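Local coordinates for cytochrome C-type biogenesis protein ccmF (Thermus thermophilus, PDB 6ZMQ), which is a membrane-bound cytochrome c heme lyase that binds heme b and probably attaches heme to apocytochromes during cytochrome c maturation, at residues 272-275 with 276-279; 216-219 with 220-224; 263-266 with 267-270. All coordinates share one frame; numbering follows the deposited sequence.

Contact 1. Residues 272-275 with 276-279. With HEM (protoporphyrin IX containing Fe), chain B.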
# COMPACT_ATOMS: atom_id res chain seq x y z
N THR A 272 -0.60 3.17 -10.28
CA THR A 272 -0.51 2.13 -11.31
C THR A 272 -0.72 2.79 -12.65
O THR A 272 0.02 2.54 -13.57
CB THR A 272 -1.66 1.15 -11.21
OG1 THR A 272 -1.41 0.70 -9.90
CG2 THR A 272 -1.49 -0.03 -12.12
N ALA A 273 -1.70 3.66 -12.75
CA ALA A 273 -1.94 4.34 -14.03
C ALA A 273 -0.70 5.16 -14.36
O ALA A 273 -0.23 5.16 -15.48
CB ALA A 273 -3.13 5.22 -13.86
N PHE A 274 -0.17 5.79 -13.35
CA PHE A 274 1.02 6.63 -13.54
C PHE A 274 2.19 5.78 -13.99
O PHE A 274 2.85 6.16 -14.87
CB PHE A 274 1.33 7.36 -12.25
CG PHE A 274 2.68 7.98 -12.22
CD1 PHE A 274 3.05 8.86 -13.19
CD2 PHE A 274 3.57 7.67 -11.23
CE1 PHE A 274 4.29 9.43 -13.14
CE2 PHE A 274 4.82 8.24 -11.19
CZ PHE A 274 5.18 9.12 -12.14
N LEU A 275 2.35 4.59 -13.44
CA LEU A 275 3.47 3.71 -13.82
C LEU A 275 3.42 3.42 -15.33
O LEU A 275 4.42 3.53 -15.99
CB LEU A 275 3.29 2.46 -12.98
CG LEU A 275 4.51 1.60 -12.81
CD1 LEU A 275 4.27 0.56 -11.77
CD2 LEU A 275 4.83 0.93 -14.10
N HIS A 276 2.25 3.05 -15.81
CA HIS A 276 2.05 2.78 -17.24
C HIS A 276 2.27 4.05 -18.08
O HIS A 276 2.86 3.91 -19.10
CB HIS A 276 0.69 2.10 -17.46
CG HIS A 276 0.64 0.68 -17.01
ND1 HIS A 276 1.06 0.28 -15.79
CD2 HIS A 276 0.20 -0.43 -17.61
CE1 HIS A 276 0.90 -1.00 -15.68
NE2 HIS A 276 0.40 -1.46 -16.77
N THR A 277 1.79 5.23 -17.69
CA THR A 277 2.00 6.42 -18.51
C THR A 277 3.49 6.79 -18.48
O THR A 277 3.97 7.28 -19.47
CB THR A 277 0.84 7.39 -18.32
OG1 THR A 277 0.97 7.97 -17.04
CG2 THR A 277 -0.46 6.67 -18.31
N ALA A 278 4.16 6.61 -17.34
CA ALA A 278 5.59 6.94 -17.26
C ALA A 278 6.31 6.01 -18.19
O ALA A 278 7.09 6.48 -18.92
CB ALA A 278 6.09 6.78 -15.86
N PHE A 279 5.96 4.75 -18.20
CA PHE A 279 6.61 3.84 -19.15
C PHE A 279 6.38 4.31 -20.59
O PHE A 279 7.31 4.27 -21.35
CB PHE A 279 5.97 2.48 -18.99
CG PHE A 279 6.35 1.58 -20.12
CD1 PHE A 279 7.63 1.10 -20.23
CD2 PHE A 279 5.46 1.29 -21.12
CE1 PHE A 279 8.00 0.31 -21.29
CE2 PHE A 279 5.83 0.50 -22.18
CZ PHE A 279 7.10 0.00 -22.26
CHA HEM B . 4.66 -3.12 -17.23
CHB HEM B . 0.59 -3.09 -19.96
CHC HEM B . -2.13 -3.40 -15.88
CHD HEM B . 1.98 -3.91 -13.30
C1A HEM B . 3.76 -3.08 -18.29
C2A HEM B . 4.16 -2.92 -19.64
C3A HEM B . 3.03 -2.91 -20.40
C4A HEM B . 1.92 -3.06 -19.55
CMA HEM B . 2.96 -2.77 -21.90
CAA HEM B . 5.58 -2.80 -20.16
CBA HEM B . 6.29 -4.16 -20.24
CGA HEM B . 5.61 -5.07 -21.24
O1A HEM B . 5.11 -6.16 -20.85
O2A HEM B . 5.55 -4.74 -22.44
C1B HEM B . -0.48 -3.15 -19.04
C2B HEM B . -1.83 -2.97 -19.42
C3B HEM B . -2.60 -3.05 -18.30
C4B HEM B . -1.68 -3.26 -17.19
CMB HEM B . -2.34 -2.74 -20.81
CAB HEM B . -4.06 -2.93 -18.19
CBB HEM B . -4.53 -1.57 -17.79
C1C HEM B . -1.25 -3.65 -14.85
C2C HEM B . -1.60 -4.06 -13.57
C3C HEM B . -0.43 -4.20 -12.86
C4C HEM B . 0.66 -3.88 -13.71
CMC HEM B . -2.98 -4.32 -13.01
CAC HEM B . -0.33 -4.61 -11.47
CBC HEM B . -0.02 -6.02 -11.14
C1D HEM B . 3.09 -3.67 -14.13
C2D HEM B . 4.49 -3.59 -13.67
C3D HEM B . 5.25 -3.37 -14.77
C4D HEM B . 4.30 -3.33 -15.90
CMD HEM B . 4.97 -3.72 -12.26
CAD HEM B . 6.76 -3.21 -14.82
CBD HEM B . 7.09 -1.73 -15.02
CGD HEM B . 8.57 -1.39 -14.96
O1D HEM B . 9.22 -1.15 -15.99
O2D HEM B . 9.14 -1.34 -13.85
NA HEM B . 2.38 -3.14 -18.27
NB HEM B . -0.44 -3.30 -17.70
NC HEM B . 0.12 -3.57 -14.93
ND HEM B . 3.06 -3.52 -15.44
FE HEM B . 1.31 -3.54 -16.60
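The imidazole of His276, tethered weakly to Thr272, stands edge-on to the heme, with the methine carbon CHD near the plane of the imidazole ring. The phenyl of Phe279 takes the heme differently: one face carries the propionate carbon CAA, 3.8 Å from Phe279 CZ and offset toward the rim. Both lie on the turn of transmembrane helix 266-284 that carries an axial ligand of a bis-histidine heme b: His276 NE2 binds the iron at 2.3 Å, His510 being the other ligand. With CG anti to the carbonyl carbon (chi1 -73°), the imidazole leans back along the helix, and ND1 lies 3.3 Å from Thr272 O in a bent, weak hydrogen bond. The same carbonyl accepts the backbone N-H of His276, with N 3.2 Å from Thr272 O; one oxygen serves both, though the weak ND1 bond can restrain the ring only slightly beside the bond from NE2 to the iron. Thr272 OG1 turns instead to Trp268 O. On the flank of the helix that packs against helix 288-307, Phe274 CE1 meets Ala278 CB at 4.2 Å, one turn on. Leu275 reaches the heme as well: its CD2 methyl rests 3.6 Å from the propionate carbon CBD.

Contact 2. Residues 216-219 with 220-224. With HEM (protoporphyrin IX containing Fe), chain B.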
# COMPACT_ATOMS: atom_id res chain seq x y z
N TYR A 216 9.89 18.93 -20.29
CA TYR A 216 8.67 18.21 -19.94
C TYR A 216 8.74 16.70 -20.15
O TYR A 216 7.81 16.00 -19.74
CB TYR A 216 7.48 18.72 -20.76
CG TYR A 216 7.25 20.20 -20.68
CD1 TYR A 216 6.68 20.77 -19.54
CD2 TYR A 216 7.57 21.03 -21.75
CE1 TYR A 216 6.47 22.13 -19.47
CE2 TYR A 216 7.35 22.39 -21.69
CZ TYR A 216 6.80 22.93 -20.55
OH TYR A 216 6.58 24.29 -20.48
N GLN A 217 9.78 16.19 -20.79
CA GLN A 217 9.86 14.77 -21.05
C GLN A 217 10.95 14.07 -20.26
O GLN A 217 10.74 12.94 -19.79
CB GLN A 217 10.04 14.53 -22.57
CG GLN A 217 10.92 13.36 -23.00
CD GLN A 217 10.24 12.03 -22.79
OE1 GLN A 217 9.02 11.96 -22.72
NE2 GLN A 217 11.02 10.96 -22.65
N THR A 218 12.07 14.76 -20.00
CA THR A 218 13.25 14.16 -19.40
C THR A 218 13.06 13.75 -17.95
O THR A 218 13.83 12.92 -17.45
CB THR A 218 14.44 15.13 -19.49
OG1 THR A 218 15.62 14.50 -18.98
CG2 THR A 218 14.16 16.41 -18.70
N TRP A 219 12.05 14.30 -17.27
CA TRP A 219 11.88 14.13 -15.83
C TRP A 219 11.51 12.71 -15.39
O TRP A 219 11.85 12.34 -14.26
CB TRP A 219 10.81 15.09 -15.32
CG TRP A 219 9.43 14.70 -15.76
CD1 TRP A 219 8.88 14.91 -16.98
CD2 TRP A 219 8.43 14.03 -14.98
NE1 TRP A 219 7.60 14.41 -17.02
CE2 TRP A 219 7.31 13.86 -15.80
CE3 TRP A 219 8.38 13.55 -13.66
CZ2 TRP A 219 6.14 13.24 -15.35
CZ3 TRP A 219 7.22 12.92 -13.22
CH2 TRP A 219 6.11 12.78 -14.07
N VAL A 220 10.85 11.91 -16.23
CA VAL A 220 10.28 10.67 -15.71
C VAL A 220 11.22 9.50 -15.92
O VAL A 220 11.13 8.50 -15.19
CB VAL A 220 8.87 10.37 -16.29
CG1 VAL A 220 8.93 9.82 -17.68
CG2 VAL A 220 8.10 9.42 -15.38
N GLU A 221 12.17 9.61 -16.85
CA GLU A 221 13.09 8.53 -17.12
C GLU A 221 14.33 8.61 -16.24
O GLU A 221 15.01 7.59 -16.07
CB GLU A 221 13.46 8.55 -18.61
CG GLU A 221 13.37 9.94 -19.23
CD GLU A 221 13.75 9.96 -20.69
OE1 GLU A 221 14.18 11.03 -21.17
OE2 GLU A 221 13.57 8.92 -21.37
N GLU A 222 14.60 9.77 -15.65
CA GLU A 222 15.56 9.88 -14.57
C GLU A 222 14.97 9.49 -13.21
O GLU A 222 15.75 9.26 -12.28
CB GLU A 222 16.09 11.31 -14.47
CG GLU A 222 16.53 11.94 -15.79
CD GLU A 222 16.51 13.46 -15.74
OE1 GLU A 222 15.48 14.04 -15.32
OE2 GLU A 222 17.53 14.09 -16.08
N THR A 223 13.65 9.42 -13.07
CA THR A 223 13.06 9.19 -11.75
C THR A 223 12.38 7.82 -11.65
O THR A 223 11.80 7.49 -10.60
CB THR A 223 12.06 10.30 -11.39
OG1 THR A 223 11.81 10.26 -9.99
CG2 THR A 223 10.73 10.14 -12.10
N ARG A 224 12.57 6.98 -12.67
CA ARG A 224 11.73 5.81 -12.96
C ARG A 224 11.78 4.75 -11.86
O ARG A 224 10.76 4.10 -11.57
CB ARG A 224 12.18 5.26 -14.33
CG ARG A 224 11.79 3.84 -14.70
CD ARG A 224 12.92 2.80 -14.50
NE ARG A 224 12.69 1.50 -15.15
CZ ARG A 224 11.72 0.62 -14.88
NH1 ARG A 224 11.58 -0.45 -15.64
NH2 ARG A 224 10.87 0.79 -13.87
CHA HEM B . 4.66 -3.12 -17.23
CHB HEM B . 0.59 -3.09 -19.96
CHC HEM B . -2.13 -3.40 -15.88
CHD HEM B . 1.98 -3.91 -13.30
C1A HEM B . 3.76 -3.08 -18.29
C2A HEM B . 4.16 -2.92 -19.64
C3A HEM B . 3.03 -2.91 -20.40
C4A HEM B . 1.92 -3.06 -19.55
CMA HEM B . 2.96 -2.77 -21.90
CAA HEM B . 5.58 -2.80 -20.16
CBA HEM B . 6.29 -4.16 -20.24
CGA HEM B . 5.61 -5.07 -21.24
O1A HEM B . 5.11 -6.16 -20.85
O2A HEM B . 5.55 -4.74 -22.44
C1B HEM B . -0.48 -3.15 -19.04
C2B HEM B . -1.83 -2.97 -19.42
C3B HEM B . -2.60 -3.05 -18.30
C4B HEM B . -1.68 -3.26 -17.19
CMB HEM B . -2.34 -2.74 -20.81
CAB HEM B . -4.06 -2.93 -18.19
CBB HEM B . -4.53 -1.57 -17.79
C1C HEM B . -1.25 -3.65 -14.85
C2C HEM B . -1.60 -4.06 -13.57
C3C HEM B . -0.43 -4.20 -12.86
C4C HEM B . 0.66 -3.88 -13.71
CMC HEM B . -2.98 -4.32 -13.01
CAC HEM B . -0.33 -4.61 -11.47
CBC HEM B . -0.02 -6.02 -11.14
C1D HEM B . 3.09 -3.67 -14.13
C2D HEM B . 4.49 -3.59 -13.67
C3D HEM B . 5.25 -3.37 -14.77
C4D HEM B . 4.30 -3.33 -15.90
CMD HEM B . 4.97 -3.72 -12.26
CAD HEM B . 6.76 -3.21 -14.82
CBD HEM B . 7.09 -1.73 -15.02
CGD HEM B . 8.57 -1.39 -14.96
O1D HEM B . 9.22 -1.15 -15.99
O2D HEM B . 9.14 -1.34 -13.85
NA HEM B . 2.38 -3.14 -18.27
NB HEM B . -0.44 -3.30 -17.70
NC HEM B . 0.12 -3.57 -14.93
ND HEM B . 3.06 -3.52 -15.44
FE HEM B . 1.31 -3.54 -16.60
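Trp219 lays its indole against the next residue, Val220, at the close of a type I turn that runs from Gln217 to Val220. Its CB lies 3.3 Å from Val220 N, and because chi1 (71°) sets CG between the backbone N and the carbonyl carbon, the ring folds back over the following peptide. Farther out, the six-membered ring takes Val220 CB over its centre in a CH-pi contact, 3.9 Å from the centroid and 11° off the normal. At the far rim Trp219 CH2 approaches the methyl Val220 CG2 at 4.1 Å. Phe292 of helix 288-307 stacks with this indole, so the ring packs the loop between helices 185-213 and 224-247 against helix 288-307. Between the polar side chains of the two segments the contacts are looser. Gln217 NE2 reaches Glu221 OE1 at 3.5 Å in a weak hydrogen bond, the amide and carboxylate planes 78° apart. Glu222 passes its extended chain across Thr218 at a slant, with OE2 3.5 Å from Thr218 OG1, while its OE1 forms a salt bridge to Arg137. Beyond the turn, Arg224 bends at chi2 and presents the edge of its guanidinium to a heme propionate: NH2 donates to O2D at 2.7 Å, while NH1 lies so close to O1D that the details of that second bond are doubtful. An arginine facing a propionate in this way, probably by two prongs, is a familiar feature of heme b sites.

Contact 3. Residues 263-266 with 267-270. With LMT (dodecyl-beta-D-maltoside), chain D.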
# COMPACT_ATOMS: atom_id res chain seq x y z
N ALA A 263 -9.46 4.08 0.98
CA ALA A 263 -8.60 5.25 0.88
C ALA A 263 -7.12 4.90 0.70
O ALA A 263 -6.33 5.78 0.38
CB ALA A 263 -8.77 6.12 2.13
N SER A 264 -6.72 3.67 1.02
CA SER A 264 -5.42 3.17 0.60
C SER A 264 -5.50 2.38 -0.70
O SER A 264 -4.49 1.82 -1.14
CB SER A 264 -4.79 2.31 1.70
OG SER A 264 -5.03 2.88 2.98
N PHE A 265 -6.68 2.32 -1.32
CA PHE A 265 -6.88 1.74 -2.64
C PHE A 265 -6.82 2.79 -3.74
O PHE A 265 -6.28 2.50 -4.82
CB PHE A 265 -8.23 1.01 -2.68
CG PHE A 265 -8.50 0.26 -3.97
CD1 PHE A 265 -7.50 -0.47 -4.60
CD2 PHE A 265 -9.78 0.27 -4.51
CE1 PHE A 265 -7.77 -1.17 -5.77
CE2 PHE A 265 -10.06 -0.43 -5.69
CZ PHE A 265 -9.05 -1.15 -6.32
N ILE A 266 -7.36 3.99 -3.51
CA ILE A 266 -7.19 5.18 -4.37
C ILE A 266 -5.74 5.49 -4.75
O ILE A 266 -5.50 5.67 -5.96
CB ILE A 266 -7.89 6.43 -3.77
CG1 ILE A 266 -9.43 6.31 -3.78
CG2 ILE A 266 -7.53 7.73 -4.50
CD1 ILE A 266 -10.08 6.35 -2.42
N PRO A 267 -4.73 5.57 -3.84
CA PRO A 267 -3.36 5.88 -4.33
C PRO A 267 -2.74 4.78 -5.17
O PRO A 267 -2.15 5.08 -6.22
CB PRO A 267 -2.56 6.09 -3.03
CG PRO A 267 -3.54 6.22 -1.97
CD PRO A 267 -4.66 5.37 -2.38
N TRP A 268 -2.91 3.52 -4.74
CA TRP A 268 -2.40 2.34 -5.46
C TRP A 268 -2.93 2.27 -6.89
O TRP A 268 -2.21 1.82 -7.79
CB TRP A 268 -2.79 1.06 -4.71
CG TRP A 268 -2.33 -0.17 -5.46
CD1 TRP A 268 -1.09 -0.73 -5.41
CD2 TRP A 268 -3.08 -0.96 -6.41
NE1 TRP A 268 -1.02 -1.81 -6.25
CE2 TRP A 268 -2.22 -1.97 -6.88
CE3 TRP A 268 -4.38 -0.89 -6.93
CZ2 TRP A 268 -2.63 -2.92 -7.82
CZ3 TRP A 268 -4.78 -1.83 -7.86
CH2 TRP A 268 -3.90 -2.84 -8.29
N LEU A 269 -4.19 2.67 -7.10
CA LEU A 269 -4.75 2.75 -8.44
C LEU A 269 -4.00 3.77 -9.30
O LEU A 269 -3.55 3.46 -10.41
CB LEU A 269 -6.24 3.08 -8.36
CG LEU A 269 -7.19 1.93 -7.97
CD1 LEU A 269 -8.62 2.44 -7.75
CD2 LEU A 269 -7.15 0.81 -8.98
N LEU A 270 -3.82 4.98 -8.76
CA LEU A 270 -3.26 6.08 -9.56
C LEU A 270 -1.77 5.86 -9.81
O LEU A 270 -1.29 6.05 -10.93
CB LEU A 270 -3.52 7.41 -8.85
CG LEU A 270 -5.00 7.71 -8.60
CD1 LEU A 270 -5.20 8.70 -7.44
CD2 LEU A 270 -5.69 8.18 -9.87
C1B LMT D . -19.01 -9.30 3.86
C2B LMT D . -20.53 -9.15 3.53
C3B LMT D . -21.49 -9.91 4.50
C4B LMT D . -20.78 -10.81 5.55
C5B LMT D . -19.67 -9.94 6.17
C6B LMT D . -19.03 -10.67 7.34
O1B LMT D . -18.30 -8.20 3.34
O2B LMT D . -20.82 -7.81 3.53
O3B LMT D . -22.45 -10.59 3.81
O4' LMT D . -21.66 -11.21 6.53
O5B LMT D . -18.68 -9.48 5.23
O6B LMT D . -19.97 -10.92 8.31
C1' LMT D . -15.90 -7.30 -0.08
C2' LMT D . -17.45 -7.18 -0.24
C3' LMT D . -18.14 -7.16 1.16
C4' LMT D . -17.68 -8.32 2.06
C5' LMT D . -16.15 -8.08 2.17
C6' LMT D . -15.42 -8.89 3.21
O1' LMT D . -15.33 -7.74 -1.26
O2' LMT D . -17.75 -6.01 -0.88
O3' LMT D . -19.50 -7.16 1.02
O5' LMT D . -15.55 -8.29 0.90
O6' LMT D . -15.41 -10.17 2.72
C1 LMT D . -14.78 -6.75 -2.12
C2 LMT D . -13.60 -7.39 -2.79
C3 LMT D . -13.34 -7.04 -4.22
C4 LMT D . -12.50 -5.80 -4.30
C5 LMT D . -12.21 -5.47 -5.74
C6 LMT D . -10.85 -4.89 -5.97
C7 LMT D . -9.77 -5.74 -5.35
C8 LMT D . -8.59 -5.78 -6.25
C9 LMT D . -7.31 -5.49 -5.55
C10 LMT D . -6.20 -5.51 -6.56
C11 LMT D . -4.89 -5.34 -5.88
C12 LMT D . -3.81 -6.10 -6.57
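Phe265 O accepts the backbone N-H of Leu269 at 3.1 Å, a fairly straight bond, with an N-H...O angle of 152°, that closes the first turn of the transmembrane helix 266-284. Pro267 sits within that turn, where its missing N-H costs the helix little, and its CD packs 3.3 Å from Ala263 O. The Phe265 ring, its CG anti to the backbone N (chi1 -175°), swings along the turn toward the next helical residues and gathers two neighbours. Leu269 CD1 comes over one face, 3.9 Å from the centroid, a CH-pi contact. Trp268 lies rim to rim with the phenyl, the planes only 17° apart and CE1 of Phe265 3.6 Å from CE3 of Trp268. Trp255, from the family's tryptophan-rich signature, packs edge-to-face with the same phenyl. With an alanine here the phenyl that Leu269 CD1 and the Trp268 rim pack against is gone, which would probably open a gap beside both and leave the indole freer to shift. Farther round the helix, Ile266 and Leu270 point the same way, side by side, with CG2 of Ile266 3.9 Å from CD1 of Leu270. The detergent dodecyl maltoside covers one face of the indole, its chain carbon C11 3.6 Å from Trp268 CH2.

Contacts 3 and 1 follow one another on helix 266-284, their centres 14 Å apart. Contact 2 comes earlier in the chain but packs against contact 1: Val220 CG2 lies 3.4 Å from Ala278 CB, and Trp219 CH2 lies 3.9 Å from Phe274 CE1. Both of these contacts serve one heme, contact 1 through the iron and contact 2 through a propionate, with centres 12 Å apart. Contact 3 sits farther along, 22 Å from contact 2 between centres, yet the Trp268 side chain still comes within about 5 Å of the heme at the nearest atoms.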